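Local atomic coordinates of conserved hypothetical protein (Bacteroides thetaiotaomicron, PDB entry 2FB0), a protein that is of unknown function but is possibly an oxidoreductase, a dimeric alpha/beta-barrel relative of the antibiotic biosynthesis monooxygenases. Residues F44-S47 against T48-D51; W59-A62 against E63-A66. One frame throughout, in Å; residues are numbered along the deposited sequence.

Contact 1: residues F44-S47 against T48-D51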
loop_
_atom_site.group_PDB
_atom_site.type_symbol
_atom_site.label_atom_id
_atom_site.label_comp_id
_atom_site.label_asym_id
_atom_site.label_seq_id
_atom_site.Cartn_x
_atom_site.Cartn_y
_atom_site.Cartn_z
ATOM N N PHE A 44 -2.618 -0.619 6.233
ATOM C CA PHE A 44 -3.575 0.161 5.456
ATOM C C PHE A 44 -4.777 -0.706 5.092
ATOM O O PHE A 44 -4.608 -1.796 4.540
ATOM C CB PHE A 44 -2.959 0.623 4.124
ATOM C CG PHE A 44 -1.794 1.552 4.264
ATOM C CD1 PHE A 44 -1.976 2.939 4.178
ATOM C CD2 PHE A 44 -0.507 1.053 4.444
ATOM C CE1 PHE A 44 -0.888 3.809 4.299
ATOM C CE2 PHE A 44 0.587 1.926 4.561
ATOM C CZ PHE A 44 0.384 3.310 4.485
ATOM N N GLU A 45 -5.977 -0.195 5.328
ATOM C CA GLU A 45 -7.211 -0.892 4.969
ATOM C C GLU A 45 -7.747 -0.375 3.639
ATOM O O GLU A 45 -7.778 0.840 3.406
ATOM C CB GLU A 45 -8.268 -0.639 6.038
ATOM C CG GLU A 45 -7.852 -1.078 7.419
ATOM C CD GLU A 45 -8.690 -0.442 8.518
ATOM O OE1 GLU A 45 -9.931 -0.377 8.368
ATOM O OE2 GLU A 45 -8.099 -0.026 9.533
ATOM N N SER A 46 -8.207 -1.281 2.785
ATOM C CA SER A 46 -8.822 -0.870 1.534
ATOM C C SER A 46 -10.074 -0.050 1.799
ATOM O O SER A 46 -10.902 -0.410 2.651
ATOM C CB SER A 46 -9.152 -2.068 0.645
ATOM O OG SER A 46 -9.954 -1.679 -0.451
ATOM N N SER A 47 -10.174 1.064 1.066
ATOM C CA SER A 47 -11.311 1.985 1.130
ATOM C C SER A 47 -12.486 1.464 0.304
ATOM O O SER A 47 -13.600 1.977 0.430
ATOM C CB SER A 47 -10.900 3.372 0.586
ATOM O OG SER A 47 -9.952 4.012 1.429
ATOM N N THR A 48 -12.228 0.475 -0.557
ATOM C CA THR A 48 -13.239 -0.033 -1.484
ATOM C C THR A 48 -13.652 -1.498 -1.243
ATOM O O THR A 48 -14.748 -1.900 -1.646
ATOM C CB THR A 48 -12.810 0.126 -2.980
ATOM O OG1 THR A 48 -11.730 -0.768 -3.288
ATOM C CG2 THR A 48 -12.397 1.587 -3.320
ATOM N N ARG A 49 -12.773 -2.285 -0.617
ATOM C CA ARG A 49 -13.008 -3.727 -0.386
ATOM C C ARG A 49 -12.804 -4.049 1.093
ATOM O O ARG A 49 -11.672 -4.076 1.586
ATOM C CB ARG A 49 -12.055 -4.577 -1.233
ATOM C CG ARG A 49 -12.198 -4.373 -2.734
ATOM C CD ARG A 49 -11.086 -5.060 -3.514
ATOM N NE ARG A 49 -9.783 -4.423 -3.328
ATOM C CZ ARG A 49 -8.613 -4.979 -3.646
ATOM N NH1 ARG A 49 -8.549 -6.218 -4.149
ATOM N NH2 ARG A 49 -7.491 -4.306 -3.430
ATOM N N ARG A 50 -13.914 -4.283 1.792
ATOM C CA ARG A 50 -13.909 -4.574 3.225
ATOM C C ARG A 50 -12.977 -5.703 3.642
ATOM O O ARG A 50 -12.429 -5.673 4.746
ATOM C CB ARG A 50 -15.325 -4.934 3.701
ATOM C CG ARG A 50 -16.145 -3.748 4.100
ATOM C CD ARG A 50 -15.567 -3.055 5.322
ATOM N NE ARG A 50 -15.883 -3.746 6.569
ATOM C CZ ARG A 50 -15.733 -3.192 7.768
ATOM N NH1 ARG A 50 -15.277 -1.945 7.862
ATOM N NH2 ARG A 50 -16.038 -3.868 8.867
ATOM N N ASP A 51 -12.800 -6.682 2.760
ATOM C CA ASP A 51 -12.054 -7.902 3.085
ATOM C C ASP A 51 -10.567 -7.807 2.744
ATOM O O ASP A 51 -9.841 -8.778 2.894
ATOM C CB ASP A 51 -12.700 -9.134 2.405
ATOM C CG ASP A 51 -12.694 -9.054 0.881
ATOM O OD1 ASP A 51 -12.614 -7.937 0.313
ATOM O OD2 ASP A 51 -12.780 -10.117 0.232
#

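Contact 2: residues W59-A62 against E63-A66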
loop_
_atom_site.group_PDB
_atom_site.type_symbol
_atom_site.label_atom_id
_atom_site.label_comp_id
_atom_site.label_asym_id
_atom_site.label_seq_id
_atom_site.Cartn_x
_atom_site.Cartn_y
_atom_site.Cartn_z
ATOM N N TRP A 59 12.524 -1.514 4.029
ATOM C CA TRP A 59 13.653 -2.057 4.765
ATOM C C TRP A 59 14.934 -1.491 4.197
ATOM O O TRP A 59 15.052 -1.309 2.985
ATOM C CB TRP A 59 13.642 -3.597 4.740
ATOM C CG TRP A 59 12.493 -4.078 5.562
ATOM C CD1 TRP A 59 11.232 -4.384 5.121
ATOM C CD2 TRP A 59 12.463 -4.198 6.984
ATOM N NE1 TRP A 59 10.425 -4.709 6.192
ATOM C CE2 TRP A 59 11.159 -4.602 7.344
ATOM C CE3 TRP A 59 13.420 -4.009 7.995
ATOM C CZ2 TRP A 59 10.789 -4.834 8.669
ATOM C CZ3 TRP A 59 13.050 -4.238 9.310
ATOM C CH2 TRP A 59 11.744 -4.637 9.635
ATOM N N GLN A 60 15.880 -1.186 5.083
ATOM C CA GLN A 60 17.137 -0.564 4.665
ATOM C C GLN A 60 17.892 -1.395 3.644
ATOM O O GLN A 60 18.490 -0.856 2.712
ATOM C CB GLN A 60 18.046 -0.284 5.866
ATOM C CG GLN A 60 19.223 0.622 5.481
ATOM C CD GLN A 60 20.101 0.989 6.650
ATOM O OE1 GLN A 60 19.616 1.218 7.765
ATOM N NE2 GLN A 60 21.408 1.035 6.407
ATOM N N ASN A 61 17.869 -2.710 3.841
ATOM C CA ASN A 61 18.536 -3.651 2.958
ATOM C C ASN A 61 18.050 -5.071 3.237
ATOM O O ASN A 61 17.233 -5.305 4.153
ATOM C CB ASN A 61 20.070 -3.568 3.122
ATOM C CG ASN A 61 20.510 -3.728 4.562
ATOM O OD1 ASN A 61 20.245 -4.751 5.191
ATOM N ND2 ASN A 61 21.183 -2.709 5.101
ATOM N N ALA A 62 18.560 -6.006 2.443
ATOM C CA ALA A 62 18.185 -7.420 2.537
ATOM C C ALA A 62 18.535 -8.055 3.873
ATOM O O ALA A 62 17.810 -8.936 4.355
ATOM C CB ALA A 62 18.807 -8.222 1.377
ATOM N N GLU A 63 19.634 -7.616 4.485
ATOM C CA GLU A 63 20.062 -8.235 5.732
ATOM C C GLU A 63 19.275 -7.818 6.970
ATOM O O GLU A 63 19.010 -8.655 7.832
ATOM C CB GLU A 63 21.580 -8.155 5.925
ATOM C CG GLU A 63 22.325 -9.180 5.020
ATOM C CD GLU A 63 21.627 -10.572 4.932
ATOM O OE1 GLU A 63 21.643 -11.344 5.938
ATOM O OE2 GLU A 63 21.067 -10.896 3.845
ATOM N N VAL A 64 18.875 -6.555 7.058
ATOM C CA VAL A 64 17.994 -6.152 8.156
ATOM C C VAL A 64 16.583 -6.755 8.009
ATOM O O VAL A 64 15.898 -6.983 9.006
ATOM C CB VAL A 64 17.932 -4.606 8.378
ATOM C CG1 VAL A 64 19.313 -4.056 8.851
ATOM C CG2 VAL A 64 17.449 -3.886 7.133
ATOM N N LEU A 65 16.153 -6.991 6.769
ATOM C CA LEU A 65 14.880 -7.677 6.521
ATOM C C LEU A 65 14.964 -9.143 6.980
ATOM O O LEU A 65 14.058 -9.635 7.666
ATOM C CB LEU A 65 14.463 -7.589 5.048
ATOM C CG LEU A 65 13.187 -8.371 4.680
ATOM C CD1 LEU A 65 11.955 -7.923 5.502
ATOM C CD2 LEU A 65 12.905 -8.286 3.192
ATOM N N ALA A 66 16.058 -9.814 6.614
ATOM C CA ALA A 66 16.305 -11.204 7.031
ATOM C C ALA A 66 16.300 -11.318 8.547
ATOM O O ALA A 66 15.662 -12.213 9.091
ATOM C CB ALA A 66 17.627 -11.732 6.443
#

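Contact 1: residues F44-S47 against T48-D51
At Ser46 the strand ends and the backbone turns through Ser47 and Thr48, whose psi angles are both small and negative, which swings the amide hydrogens of Thr48 and Arg49 back toward the Ser46 side chain. One hydroxyl collects them both: Ser46 OG accepts from Arg49 N at 2.9 Å and from Thr48 N at 3.1 Å, and the second bond makes this an ST turn. The N-H...O angles are alike, 149° and 151°. Ser46 OG reaches inside the turn by standing opposite the backbone N (chi1 170°), while Ser46 CB, set by the backbone, packs 3.4 Å from Arg49 O. Arg49 passes its CB 3.7 Å from Ser46 OG, and a bend at its third torsion brings NE back to 4.0 Å from that hydroxyl, which lies oblique to the guanidinium. Asp42 of the second subunit meets the guanidinium in a salt bridge and also hydrogen-bonds Ser46 OG and Thr48 OG1, tying the turn to the dimer interface. The loop joins strands 38-46 and 52-59, whose backbones meet at Ser46 and Val52; Phe44, Glu45 and Ser46 pair antiparallel with a strand of the second subunit, and Glu45 forms a salt bridge to Arg18 of helix 18-32.

Contact 2: residues W59-A62 against E63-A66
Trp59 and Leu65 meet through a methyl group laid on an indole. Leu65 CD1 sits 3.6 Å from the centroid of the five-membered ring of Trp59 and only 12° off the ring normal, a CH-pi contact over one face, with the two side chains crossing at about a right angle. A first torsion of 176° extends Leu65 away from its own backbone N and toward the indole. Farther along the indole, Trp59 CE3 lies 4.1 Å from Val64 CG2, a looser touch at the six-membered ring. Hydrogen bonding of NE1 to Glu57 helps to fix the rotation of the indole, whose ring also meets His68.

Between the strand and the helix, Asn61 is the N-cap of helix 62-68. Its OD1 accepts from Val64 N at 2.9 Å, with an N-H...O angle of 164°, while its backbone O receives the longer bond from Leu65 N at 3.3 Å. The next i to i+4 bond of the helix follows at once, from Ala66 N to Ala62 O at 3.0 Å. Val64 CG2 is wedged against the capping residue, 3.3 Å from Asn61 O. The chain has the ferredoxin-like alpha/beta topology of this family, and here the cap starts a short helix directly after strand 52-59, with Leu65 packing on Leu7 of the adjacent strand 5-12.

The outer side is looser and faces solvent. Gln60, extended beyond CG, lends its CB to Val64 CG2 at 3.9 Å. Glu63 is bent at its second torsion and curls back along the first turn, its OE2 3.8 Å from Ala62 C.

Contacts 1 and 2 bracket strand 52-59: the turn of residues 44-51 leads into it, and the capped helix start of residues 59-66 leads out. Their centres are 28 Å apart, on opposite sides of the centre of the chain, and their nearest atoms remain about 12 Å from each other. Contact 1 belongs to the dimer interface, whereas no other protein chain of the assembly touches contact 2. No active site is established, but small molecules lie beside both: a glycerol about 3 Å from the Arg49 side chain and an acetate about 4 Å from that of Leu65. Both probably come from the crystallisation liquor, so they are weak evidence of functional pockets.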